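PDB 2WAN: pullulanase from Bacillus acidopullulyticus, which hydrolyses alpha-1,6-glucosidic bonds in pullulan and probably in branched starch-derived polysaccharides. Local coordinates for residues L379-V382 against T387-T390; V392-R397 against D566-Q571; T843-P848 against N867-Y872; Q879-P884 against S915-K920. All blocks are in the same frame, centred on the assembly; numbering follows the deposited sequence.

Contact 1. Residues L379-V382 against T387-T390; sequences LYQV and TTQT
Val382 and Gln389 form the hydrogen-bonded pair of this antiparallel hairpin. The N of Val382 gives its hydrogen to O of Gln389 over 2.8 Å in a nearly straight bond (173°), while the return bond from Gln389 N to Val382 O measures 3.1 Å, its donor tilted off the carbonyl plane. Side chains on the face that carries Gln381 and Thr390 then illustrate how torsions tune cross-strand contact. Gln381 places CG anti to the backbone N (chi1 -176°) and stays extended beyond it, which brings CG obliquely across the Thr388 methyl, CG2, at 3.5 Å. Directly opposite, Thr390 keeps OG1 between the backbone N and the carbonyl carbon (chi1 58°); this swings CG2 beside the backbone N and toward Gln381, 4.2 Å from its CB. CD1 of Leu379 also reaches Thr390 CB, at 4.1 Å, touching with one branch. The hydroxyl of Thr388 turns to Thr383, where the chain leaves the strand. Strand 377-383 also pairs with strand 338-344, through backbone bonds of Leu379 with Leu342 and Gln381 with Gln340, while strand 326-332 meets the ring of Tyr380.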
loop_
_atom_site.group_PDB
_atom_site.type_symbol
_atom_site.label_atom_id
_atom_site.label_comp_id
_atom_site.label_asym_id
_atom_site.label_seq_id
_atom_site.Cartn_x
_atom_site.Cartn_y
_atom_site.Cartn_z
ATOM N N LEU A 379 -23.674 17.869 -8.893
ATOM C CA LEU A 379 -22.306 17.983 -9.386
ATOM C C LEU A 379 -21.762 19.316 -8.928
ATOM O O LEU A 379 -22.542 20.256 -8.641
ATOM C CB LEU A 379 -22.276 17.968 -10.914
ATOM C CG LEU A 379 -22.544 16.643 -11.633
ATOM C CD1 LEU A 379 -22.740 16.856 -13.128
ATOM C CD2 LEU A 379 -21.403 15.645 -11.354
ATOM N N TYR A 380 -20.432 19.406 -8.851
ATOM C CA TYR A 380 -19.748 20.714 -8.749
ATOM C C TYR A 380 -19.291 21.182 -10.119
ATOM O O TYR A 380 -18.762 20.407 -10.908
ATOM C CB TYR A 380 -18.538 20.661 -7.792
ATOM C CG TYR A 380 -18.892 20.287 -6.366
ATOM C CD1 TYR A 380 -19.851 21.013 -5.644
ATOM C CD2 TYR A 380 -18.243 19.227 -5.721
ATOM C CE1 TYR A 380 -20.173 20.673 -4.329
ATOM C CE2 TYR A 380 -18.538 18.901 -4.399
ATOM C CZ TYR A 380 -19.518 19.613 -3.719
ATOM O OH TYR A 380 -19.830 19.283 -2.426
ATOM N N GLN A 381 -19.502 22.467 -10.390
ATOM C CA GLN A 381 -19.004 23.080 -11.606
ATOM C C GLN A 381 -17.853 24.005 -11.211
ATOM O O GLN A 381 -18.037 24.978 -10.472
ATOM C CB GLN A 381 -20.131 23.820 -12.320
ATOM C CG GLN A 381 -19.701 24.410 -13.674
ATOM C CD GLN A 381 -20.853 25.088 -14.393
ATOM O OE1 GLN A 381 -21.397 24.552 -15.350
ATOM N NE2 GLN A 381 -21.242 26.256 -13.912
ATOM N N VAL A 382 -16.655 23.649 -11.660
ATOM C CA VAL A 382 -15.435 24.266 -11.151
ATOM C C VAL A 382 -14.707 24.980 -12.273
ATOM O O VAL A 382 -14.360 24.364 -13.287
ATOM C CB VAL A 382 -14.472 23.206 -10.528
ATOM C CG1 VAL A 382 -13.244 23.879 -9.947
ATOM C CG2 VAL A 382 -15.184 22.384 -9.441
ATOM N N THR A 387 -10.703 27.506 -17.842
ATOM C CA THR A 387 -11.616 26.411 -18.197
ATOM C C THR A 387 -12.611 26.000 -17.096
ATOM O O THR A 387 -12.329 26.137 -15.901
ATOM C CB THR A 387 -10.834 25.178 -18.717
ATOM O OG1 THR A 387 -10.391 24.376 -17.618
ATOM C CG2 THR A 387 -9.627 25.621 -19.529
ATOM N N THR A 388 -13.777 25.504 -17.516
ATOM C CA THR A 388 -14.816 25.097 -16.566
ATOM C C THR A 388 -15.209 23.647 -16.841
ATOM O O THR A 388 -15.484 23.272 -17.982
ATOM C CB THR A 388 -16.051 26.013 -16.676
ATOM O OG1 THR A 388 -15.677 27.350 -16.327
ATOM C CG2 THR A 388 -17.164 25.561 -15.723
ATOM N N GLN A 389 -15.202 22.826 -15.797
ATOM C CA GLN A 389 -15.663 21.448 -15.924
ATOM C C GLN A 389 -16.561 21.088 -14.755
ATOM O O GLN A 389 -16.596 21.807 -13.755
ATOM C CB GLN A 389 -14.469 20.488 -15.964
ATOM C CG GLN A 389 -13.405 20.820 -17.031
ATOM C CD GLN A 389 -12.312 19.766 -17.091
ATOM O OE1 GLN A 389 -12.543 18.645 -17.545
ATOM N NE2 GLN A 389 -11.118 20.125 -16.644
ATOM N N THR A 390 -17.277 19.968 -14.882
ATOM C CA THR A 390 -18.094 19.463 -13.772
ATOM C C THR A 390 -17.426 18.231 -13.169
ATOM O O THR A 390 -16.719 17.488 -13.865
ATOM C CB THR A 390 -19.532 19.107 -14.200
ATOM O OG1 THR A 390 -19.485 18.133 -15.239
ATOM C CG2 THR A 390 -20.268 20.346 -14.717
#

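Contact 2. Residues V392-R397 against D566-Q571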
loop_
_atom_site.group_PDB
_atom_site.type_symbol
_atom_site.label_atom_id
_atom_site.label_comp_id
_atom_site.label_asym_id
_atom_site.label_seq_id
_atom_site.Cartn_x
_atom_site.Cartn_y
_atom_site.Cartn_z
ATOM N N VAL A 392 -18.002 15.005 -9.978
ATOM C CA VAL A 392 -18.688 14.343 -8.869
ATOM C C VAL A 392 -17.879 14.621 -7.592
ATOM O O VAL A 392 -16.641 14.578 -7.597
ATOM C CB VAL A 392 -18.846 12.814 -9.144
ATOM C CG1 VAL A 392 -19.467 12.073 -7.916
ATOM C CG2 VAL A 392 -19.680 12.574 -10.395
ATOM N N ASP A 393 -18.582 14.949 -6.511
ATOM C CA ASP A 393 -17.972 15.140 -5.210
ATOM C C ASP A 393 -17.129 13.907 -4.824
ATOM O O ASP A 393 -17.680 12.818 -4.723
ATOM C CB ASP A 393 -19.086 15.323 -4.184
ATOM C CG ASP A 393 -18.601 15.911 -2.871
ATOM O OD1 ASP A 393 -17.414 15.759 -2.541
ATOM O OD2 ASP A 393 -19.426 16.565 -2.166
ATOM N N PRO A 394 -15.806 14.081 -4.588
ATOM C CA PRO A 394 -14.985 12.943 -4.130
ATOM C C PRO A 394 -15.506 12.324 -2.827
ATOM O O PRO A 394 -15.214 11.155 -2.534
ATOM C CB PRO A 394 -13.608 13.581 -3.897
ATOM C CG PRO A 394 -13.560 14.692 -4.897
ATOM C CD PRO A 394 -14.967 15.278 -4.814
ATOM N N TYR A 395 -16.264 13.108 -2.062
ATOM C CA TYR A 395 -16.847 12.642 -0.810
ATOM C C TYR A 395 -18.282 12.104 -0.933
ATOM O O TYR A 395 -18.881 11.799 0.090
ATOM C CB TYR A 395 -16.803 13.763 0.251
ATOM C CG TYR A 395 -15.453 13.951 0.907
ATOM C CD1 TYR A 395 -14.412 14.610 0.236
ATOM C CD2 TYR A 395 -15.206 13.458 2.201
ATOM C CE1 TYR A 395 -13.154 14.796 0.835
ATOM C CE2 TYR A 395 -13.948 13.631 2.815
ATOM C CZ TYR A 395 -12.932 14.311 2.118
ATOM O OH TYR A 395 -11.689 14.463 2.684
ATOM N N ALA A 396 -18.835 12.002 -2.149
ATOM C CA ALA A 396 -20.195 11.481 -2.327
ATOM C C ALA A 396 -20.299 10.071 -1.741
ATOM O O ALA A 396 -19.363 9.267 -1.892
ATOM C CB ALA A 396 -20.574 11.437 -3.830
ATOM N N ARG A 397 -21.456 9.771 -1.132
ATOM C CA ARG A 397 -21.713 8.467 -0.527
ATOM C C ARG A 397 -22.587 7.560 -1.381
ATOM O O ARG A 397 -22.753 6.383 -1.049
ATOM C CB ARG A 397 -22.383 8.608 0.846
ATOM C CG ARG A 397 -21.740 9.604 1.806
ATOM C CD ARG A 397 -20.208 9.475 1.888
ATOM N NE ARG A 397 -19.715 10.144 3.100
ATOM C CZ ARG A 397 -18.429 10.329 3.383
ATOM N NH1 ARG A 397 -17.486 9.929 2.540
ATOM N NH2 ARG A 397 -18.077 10.911 4.523
ATOM N N ASP A 566 -8.729 15.675 -10.692
ATOM C CA ASP A 566 -8.039 16.583 -11.619
ATOM C C ASP A 566 -8.955 17.680 -12.121
ATOM O O ASP A 566 -8.479 18.757 -12.489
ATOM C CB ASP A 566 -7.417 15.838 -12.813
ATOM C CG ASP A 566 -5.950 15.470 -12.578
ATOM O OD1 ASP A 566 -5.365 15.946 -11.578
ATOM O OD2 ASP A 566 -5.398 14.685 -13.383
ATOM N N LYS A 567 -10.264 17.416 -12.117
ATOM C CA LYS A 567 -11.232 18.458 -12.493
ATOM C C LYS A 567 -11.460 19.496 -11.376
ATOM O O LYS A 567 -11.931 20.603 -11.638
ATOM C CB LYS A 567 -12.552 17.838 -12.994
ATOM C CG LYS A 567 -12.394 17.065 -14.315
ATOM C CD LYS A 567 -13.722 16.525 -14.878
ATOM C CE LYS A 567 -14.324 15.361 -14.086
ATOM N NZ LYS A 567 -15.593 14.901 -14.751
ATOM N N ILE A 568 -11.119 19.154 -10.137
ATOM C CA ILE A 568 -11.342 20.057 -9.007
ATOM C C ILE A 568 -10.058 20.800 -8.617
ATOM O O ILE A 568 -10.081 22.021 -8.437
ATOM C CB ILE A 568 -11.980 19.313 -7.794
ATOM C CG1 ILE A 568 -13.310 18.678 -8.226
ATOM C CG2 ILE A 568 -12.180 20.269 -6.580
ATOM C CD1 ILE A 568 -13.923 17.737 -7.198
ATOM N N VAL A 569 -8.951 20.067 -8.485
ATOM C CA VAL A 569 -7.653 20.661 -8.136
ATOM C C VAL A 569 -6.590 20.050 -9.065
ATOM O O VAL A 569 -5.960 19.039 -8.708
ATOM C CB VAL A 569 -7.251 20.425 -6.652
ATOM C CG1 VAL A 569 -6.112 21.367 -6.245
ATOM C CG2 VAL A 569 -8.434 20.631 -5.696
ATOM N N PRO A 570 -6.408 20.648 -10.268
ATOM C CA PRO A 570 -5.567 20.080 -11.321
ATOM C C PRO A 570 -4.211 19.568 -10.837
ATOM O O PRO A 570 -3.426 20.316 -10.233
ATOM C CB PRO A 570 -5.437 21.243 -12.321
ATOM C CG PRO A 570 -6.783 21.911 -12.228
ATOM C CD PRO A 570 -7.125 21.853 -10.750
ATOM N N GLN A 571 -3.993 18.273 -11.080
ATOM C CA GLN A 571 -2.755 17.526 -10.752
ATOM C C GLN A 571 -2.418 17.266 -9.292
ATOM O O GLN A 571 -1.648 16.351 -9.006
ATOM C CB GLN A 571 -1.517 18.148 -11.412
ATOM C CG GLN A 571 -1.517 18.102 -12.931
ATOM C CD GLN A 571 -0.200 18.617 -13.484
ATOM O OE1 GLN A 571 0.750 18.853 -12.730
ATOM N NE2 GLN A 571 -0.142 18.812 -14.795
#
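Ile568 butts its terminal methyl against the ring of Pro394, and this apolar meeting is the heart of a small, buried contact. That methyl, CD1, touches the proline at two ring atoms, 3.6 Å from Pro394 CD and 3.8 Å from Pro394 CG. With CG1 anti to its carbonyl carbon (chi1 -58°) and the chain extended onward, the isoleucine presents CD1 as the leading point. One shell out, the proline is set in place by a type I turn from Asp393 to Ala396, closed by Ala396 N bonding Asp393 O at 2.9 Å. An Asx turn is nested in it: Tyr395 N reaches OD1 of Asp393 at 2.9 Å, coming from above the carboxylate plane. The other oxygen, OD2, accepts hydrogen bonds from the hydroxyls of Tyr378 and Tyr380, so both ends of this buried carboxylate are engaged. On the helical side, Asp566 OD1 takes the N of Gln571 at 2.7 Å, a bond bent to 137° that ties the chain back after the helix ends. Farther out, Tyr395 bonds Asp605 and packs edge-to-face on Phe602, both on helix 597-614. The arrangement is a domain interface, joining the CBM48 module to the excursion between the third strand and third helix of the alpha-amylase-type barrel.

Contact 3. Residues T843-P848 against N867-Y872; sequences TFLESP and NIIVMY
Pro848, whose ring meets the tip of Met871 across this contact, sends its carbonyl O to a hydroxyl that two groups share: OG1 of Thr851 is hydrogen-bonded both to Pro848 O and to OG of Ser847. The two bonds tie the bend that follows Leu845 to the residue just before strand 852-856, and probably help to fix where the proline ring lies. Against that ring comes the methyl CE of Met871, 4.2 Å from Pro848 CD, with the two side chains crossing at about a right angle. The methionine gets there by being stretched out: CG is anti to the backbone N (chi1 177°) and the remaining torsions keep the chain extended. The second meeting is closer. CD1 of Leu845 rests on the end of Ile869, 3.8 Å from its CD1 and 3.9 Å from its CG1, and again the side chains stand roughly perpendicular. One leucine branch thus touches the last two carbons of the isoleucine. Strand 852-856 runs between strands 842-844 and 868-873 in the antiparallel sheet of the pullulanase all-beta domain, so these side chains reach across an intervening strand, and the CA atoms of Leu845 and Ile869 stay 9.0 Å apart. Leu881 of strand 879-882 also packs on Ile869 and Met871. Alternate residues serve another surface: Phe844 makes a cation-pi contact with Lys711, and the hydroxyl of Tyr872 bonds Thr769 on helix 753-769.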
loop_
_atom_site.group_PDB
_atom_site.type_symbol
_atom_site.label_atom_id
_atom_site.label_comp_id
_atom_site.label_asym_id
_atom_site.label_seq_id
_atom_site.Cartn_x
_atom_site.Cartn_y
_atom_site.Cartn_z
ATOM N N THR A 843 11.714 -23.211 20.202
ATOM C CA THR A 843 13.050 -23.745 19.965
ATOM C C THR A 843 13.016 -24.676 18.743
ATOM O O THR A 843 12.135 -25.533 18.662
ATOM C CB THR A 843 13.536 -24.522 21.221
ATOM O OG1 THR A 843 13.472 -23.671 22.379
ATOM C CG2 THR A 843 14.965 -25.040 21.047
ATOM N N PHE A 844 13.977 -24.535 17.833
ATOM C CA PHE A 844 14.127 -25.513 16.759
ATOM C C PHE A 844 14.842 -26.763 17.273
ATOM O O PHE A 844 15.785 -26.661 18.063
ATOM C CB PHE A 844 14.862 -24.888 15.566
ATOM C CG PHE A 844 14.031 -23.886 14.827
ATOM C CD1 PHE A 844 13.009 -24.316 13.981
ATOM C CD2 PHE A 844 14.229 -22.518 15.017
ATOM C CE1 PHE A 844 12.198 -23.414 13.314
ATOM C CE2 PHE A 844 13.419 -21.573 14.346
ATOM C CZ PHE A 844 12.401 -22.017 13.485
ATOM N N LEU A 845 14.359 -27.924 16.834
ATOM C CA LEU A 845 14.908 -29.223 17.225
ATOM C C LEU A 845 15.761 -29.776 16.098
ATOM O O LEU A 845 15.429 -29.613 14.910
ATOM C CB LEU A 845 13.778 -30.204 17.543
ATOM C CG LEU A 845 12.752 -29.821 18.625
ATOM C CD1 LEU A 845 11.692 -30.906 18.822
ATOM C CD2 LEU A 845 13.449 -29.516 19.960
ATOM N N GLU A 846 16.849 -30.467 16.452
ATOM C CA GLU A 846 17.682 -31.117 15.432
ATOM C C GLU A 846 16.840 -32.121 14.657
ATOM O O GLU A 846 16.114 -32.925 15.250
ATOM C CB GLU A 846 18.900 -31.811 16.076
ATOM C CG GLU A 846 19.812 -32.538 15.082
ATOM C CD GLU A 846 20.772 -31.624 14.343
ATOM O OE1 GLU A 846 20.974 -30.468 14.786
ATOM O OE2 GLU A 846 21.335 -32.075 13.317
ATOM N N SER A 847 16.898 -32.038 13.331
ATOM C CA SER A 847 16.107 -32.943 12.485
ATOM C C SER A 847 16.881 -33.266 11.195
ATOM O O SER A 847 17.891 -32.620 10.902
ATOM C CB SER A 847 14.733 -32.314 12.181
ATOM O OG SER A 847 14.872 -31.155 11.372
ATOM N N PRO A 848 16.411 -34.264 10.426
ATOM C CA PRO A 848 17.138 -34.654 9.209
ATOM C C PRO A 848 17.229 -33.556 8.153
ATOM O O PRO A 848 16.495 -32.548 8.193
ATOM C CB PRO A 848 16.324 -35.841 8.680
ATOM C CG PRO A 848 15.702 -36.427 9.899
ATOM C CD PRO A 848 15.328 -35.216 10.731
ATOM N N ASN A 867 3.754 -28.638 25.890
ATOM C CA ASN A 867 4.715 -28.623 24.812
ATOM C C ASN A 867 4.020 -29.079 23.537
ATOM O O ASN A 867 3.268 -30.075 23.563
ATOM C CB ASN A 867 5.879 -29.591 25.129
ATOM C CG ASN A 867 6.701 -29.149 26.325
ATOM O OD1 ASN A 867 6.986 -27.954 26.507
ATOM N ND2 ASN A 867 7.092 -30.115 27.157
ATOM N N ILE A 868 4.261 -28.349 22.449
ATOM C CA ILE A 868 3.798 -28.757 21.128
ATOM C C ILE A 868 4.990 -28.907 20.204
ATOM O O ILE A 868 5.844 -28.021 20.119
ATOM C CB ILE A 868 2.817 -27.728 20.519
ATOM C CG1 ILE A 868 1.681 -27.422 21.512
ATOM C CG2 ILE A 868 2.277 -28.236 19.147
ATOM C CD1 ILE A 868 0.698 -26.361 21.045
ATOM N N ILE A 869 5.057 -30.041 19.501
ATOM C CA ILE A 869 6.094 -30.201 18.477
ATOM C C ILE A 869 5.463 -30.218 17.091
ATOM O O ILE A 869 4.453 -30.871 16.885
ATOM C CB ILE A 869 6.954 -31.476 18.677
ATOM C CG1 ILE A 869 7.900 -31.278 19.850
ATOM C CG2 ILE A 869 7.748 -31.809 17.367
ATOM C CD1 ILE A 869 8.628 -32.572 20.270
ATOM N N VAL A 870 6.046 -29.457 16.162
ATOM C CA VAL A 870 5.618 -29.482 14.762
ATOM C C VAL A 870 6.851 -29.838 13.918
ATOM O O VAL A 870 7.930 -29.294 14.146
ATOM C CB VAL A 870 5.104 -28.084 14.293
ATOM C CG1 VAL A 870 4.798 -28.056 12.781
ATOM C CG2 VAL A 870 3.864 -27.660 15.094
ATOM N N MET A 871 6.686 -30.731 12.941
ATOM C CA MET A 871 7.758 -31.009 11.965
ATOM C C MET A 871 7.207 -31.073 10.545
ATOM O O MET A 871 6.237 -31.806 10.287
ATOM C CB MET A 871 8.483 -32.326 12.294
ATOM C CG MET A 871 9.554 -32.679 11.255
ATOM S SD MET A 871 10.547 -34.043 11.864
ATOM C CE MET A 871 11.218 -34.661 10.311
ATOM N N TYR A 872 7.824 -30.306 9.644
ATOM C CA TYR A 872 7.484 -30.330 8.221
ATOM C C TYR A 872 8.454 -31.265 7.524
ATOM O O TYR A 872 9.671 -31.077 7.629
ATOM C CB TYR A 872 7.610 -28.939 7.590
ATOM C CG TYR A 872 6.956 -27.810 8.360
ATOM C CD1 TYR A 872 5.610 -27.851 8.703
ATOM C CD2 TYR A 872 7.691 -26.683 8.699
ATOM C CE1 TYR A 872 5.012 -26.779 9.415
ATOM C CE2 TYR A 872 7.116 -25.627 9.408
ATOM C CZ TYR A 872 5.784 -25.688 9.759
ATOM O OH TYR A 872 5.235 -24.633 10.448
#

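Contact 4. Residues Q879-P884 against S915-K920; sequences QTLNLP and STLILK
Leu883 and Leu919 reach toward each other tip to tip, each from its own backbone, and meet through one methyl apiece. CD2 of Leu883 stands 3.3 Å from CD1 of Leu919, a short approach that may partly reflect the precision of the model. The two adopt matching shapes, with CG anti to the carbonyl carbon (chi1 -61° in Leu883 and -49° in Leu919) and an extended second torsion, which points one methyl of each toward the other strand. The companion pair is more relaxed: CD2 of Leu881 faces CD2 of Leu917 at 4.3 Å. These leucines also resemble one another, but both take the other common leucine shape, with CG anti to the backbone N. Spacing between the backbones barely changes from one pair to the next, the CA atoms of Leu881 and Leu917 being 9.8 Å apart and those of Leu883 and Leu919 9.9 Å. Trp888 touches both Leu883 and Leu919, and Val909 lies against Leu883 and Leu917, extending the apolar layer. No hydrogen bond joins the segments; each strand bonds within its own sheet, 879-882 to 908-911 and 915-920 to 868-873. Two sheets facing each other through leucines that meet by their methyls are characteristic of a beta-sandwich core, here that of the C-terminal all-beta domain.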
loop_
_atom_site.group_PDB
_atom_site.type_symbol
_atom_site.label_atom_id
_atom_site.label_comp_id
_atom_site.label_asym_id
_atom_site.label_seq_id
_atom_site.Cartn_x
_atom_site.Cartn_y
_atom_site.Cartn_z
ATOM N N GLN A 879 10.796 -39.649 7.431
ATOM C CA GLN A 879 11.945 -39.140 8.147
ATOM C C GLN A 879 11.685 -39.288 9.637
ATOM O O GLN A 879 10.543 -39.237 10.078
ATOM C CB GLN A 879 12.181 -37.675 7.809
ATOM C CG GLN A 879 12.407 -37.399 6.323
ATOM C CD GLN A 879 13.749 -37.903 5.839
ATOM O OE1 GLN A 879 14.768 -37.718 6.500
ATOM N NE2 GLN A 879 13.763 -38.513 4.662
ATOM N N THR A 880 12.743 -39.471 10.412
ATOM C CA THR A 880 12.573 -39.687 11.840
ATOM C C THR A 880 13.028 -38.484 12.652
ATOM O O THR A 880 13.930 -37.759 12.255
ATOM C CB THR A 880 13.318 -40.952 12.313
ATOM O OG1 THR A 880 14.723 -40.779 12.091
ATOM C CG2 THR A 880 12.836 -42.166 11.532
ATOM N N LEU A 881 12.363 -38.281 13.787
ATOM C CA LEU A 881 12.678 -37.190 14.686
ATOM C C LEU A 881 12.977 -37.721 16.087
ATOM O O LEU A 881 12.178 -38.457 16.646
ATOM C CB LEU A 881 11.478 -36.225 14.761
ATOM C CG LEU A 881 11.654 -35.073 15.751
ATOM C CD1 LEU A 881 12.713 -34.099 15.260
ATOM C CD2 LEU A 881 10.336 -34.341 15.917
ATOM N N ASN A 882 14.114 -37.313 16.646
ATOM C CA ASN A 882 14.437 -37.611 18.036
ATOM C C ASN A 882 13.650 -36.700 18.942
ATOM O O ASN A 882 13.596 -35.497 18.698
ATOM C CB ASN A 882 15.931 -37.448 18.257
ATOM C CG ASN A 882 16.716 -38.567 17.585
ATOM O OD1 ASN A 882 16.371 -39.729 17.742
ATOM N ND2 ASN A 882 17.728 -38.216 16.805
ATOM N N LEU A 883 13.032 -37.271 19.972
ATOM C CA LEU A 883 12.136 -36.482 20.819
ATOM C C LEU A 883 12.769 -36.112 22.162
ATOM O O LEU A 883 13.608 -36.863 22.684
ATOM C CB LEU A 883 10.816 -37.220 21.038
ATOM C CG LEU A 883 9.981 -37.545 19.800
ATOM C CD1 LEU A 883 8.856 -38.508 20.176
ATOM C CD2 LEU A 883 9.426 -36.245 19.208
ATOM N N PRO A 884 12.377 -34.946 22.726
ATOM C CA PRO A 884 12.716 -34.678 24.127
ATOM C C PRO A 884 12.078 -35.716 25.045
ATOM O O PRO A 884 11.177 -36.463 24.626
ATOM C CB PRO A 884 12.102 -33.297 24.393
ATOM C CG PRO A 884 11.912 -32.680 23.004
ATOM C CD PRO A 884 11.564 -33.865 22.138
ATOM N N SER A 915 4.552 -34.465 4.504
ATOM C CA SER A 915 3.521 -34.252 5.515
ATOM C C SER A 915 4.024 -33.423 6.681
ATOM O O SER A 915 5.217 -33.084 6.779
ATOM C CB SER A 915 3.019 -35.606 6.041
ATOM O OG SER A 915 3.969 -36.170 6.932
ATOM N N THR A 916 3.084 -33.093 7.562
ATOM C CA THR A 916 3.387 -32.361 8.790
ATOM C C THR A 916 3.028 -33.229 9.983
ATOM O O THR A 916 1.935 -33.812 10.040
ATOM C CB THR A 916 2.599 -31.015 8.840
ATOM O OG1 THR A 916 2.987 -30.207 7.727
ATOM C CG2 THR A 916 2.905 -30.250 10.162
ATOM N N LEU A 917 3.972 -33.351 10.913
ATOM C CA LEU A 917 3.765 -34.088 12.168
ATOM C C LEU A 917 3.443 -33.069 13.246
ATOM O O LEU A 917 4.094 -32.027 13.313
ATOM C CB LEU A 917 5.057 -34.830 12.569
ATOM C CG LEU A 917 5.063 -35.507 13.951
ATOM C CD1 LEU A 917 4.346 -36.858 13.886
ATOM C CD2 LEU A 917 6.493 -35.652 14.487
ATOM N N ILE A 918 2.439 -33.354 14.078
ATOM C CA ILE A 918 2.188 -32.563 15.278
ATOM C C ILE A 918 2.053 -33.479 16.483
ATOM O O ILE A 918 1.315 -34.466 16.451
ATOM C CB ILE A 918 0.924 -31.685 15.151
ATOM C CG1 ILE A 918 0.990 -30.891 13.841
ATOM C CG2 ILE A 918 0.838 -30.706 16.390
ATOM C CD1 ILE A 918 -0.230 -30.078 13.525
ATOM N N LEU A 919 2.811 -33.164 17.526
ATOM C CA LEU A 919 2.755 -33.893 18.790
ATOM C C LEU A 919 2.512 -32.930 19.915
ATOM O O LEU A 919 2.808 -31.749 19.786
ATOM C CB LEU A 919 4.108 -34.518 19.103
ATOM C CG LEU A 919 4.809 -35.317 18.020
ATOM C CD1 LEU A 919 6.257 -35.495 18.446
ATOM C CD2 LEU A 919 4.131 -36.649 17.832
ATOM N N LYS A 920 2.012 -33.445 21.034
ATOM C CA LYS A 920 1.903 -32.625 22.243
ATOM C C LYS A 920 2.176 -33.435 23.497
ATOM O O LYS A 920 2.058 -34.665 23.511
ATOM C CB LYS A 920 0.543 -31.897 22.332
ATOM C CG LYS A 920 -0.688 -32.812 22.458
ATOM C CD LYS A 920 -0.961 -33.107 23.926
ATOM C CE LYS A 920 -2.241 -33.902 24.124
ATOM N NZ LYS A 920 -2.467 -34.084 25.591
#

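How the contacts relate
Along the chain the contacts come in series, contact 1 first and contact 4 last, and they gather in two places. Contacts 1 and 2 have centres 10 Å apart: Thr390 O accepts a hydrogen bond from Lys567 NZ, so the CBM48 hairpin and the catalytic-domain helix are also linked directly. Contacts 3 and 4, 6 Å apart between centres, both reach the sheet where strands 868-873 and 915-920 are neighbours (Leu917 N bonds Met871 O), while strand 879-882 pairs with 908-911 in the facing sheet. The two groups sit on opposite sides of the chain's centre, contacts 1 and 4 being 69 Å apart between centres, consistent with beta domains on either side of the catalytic barrel.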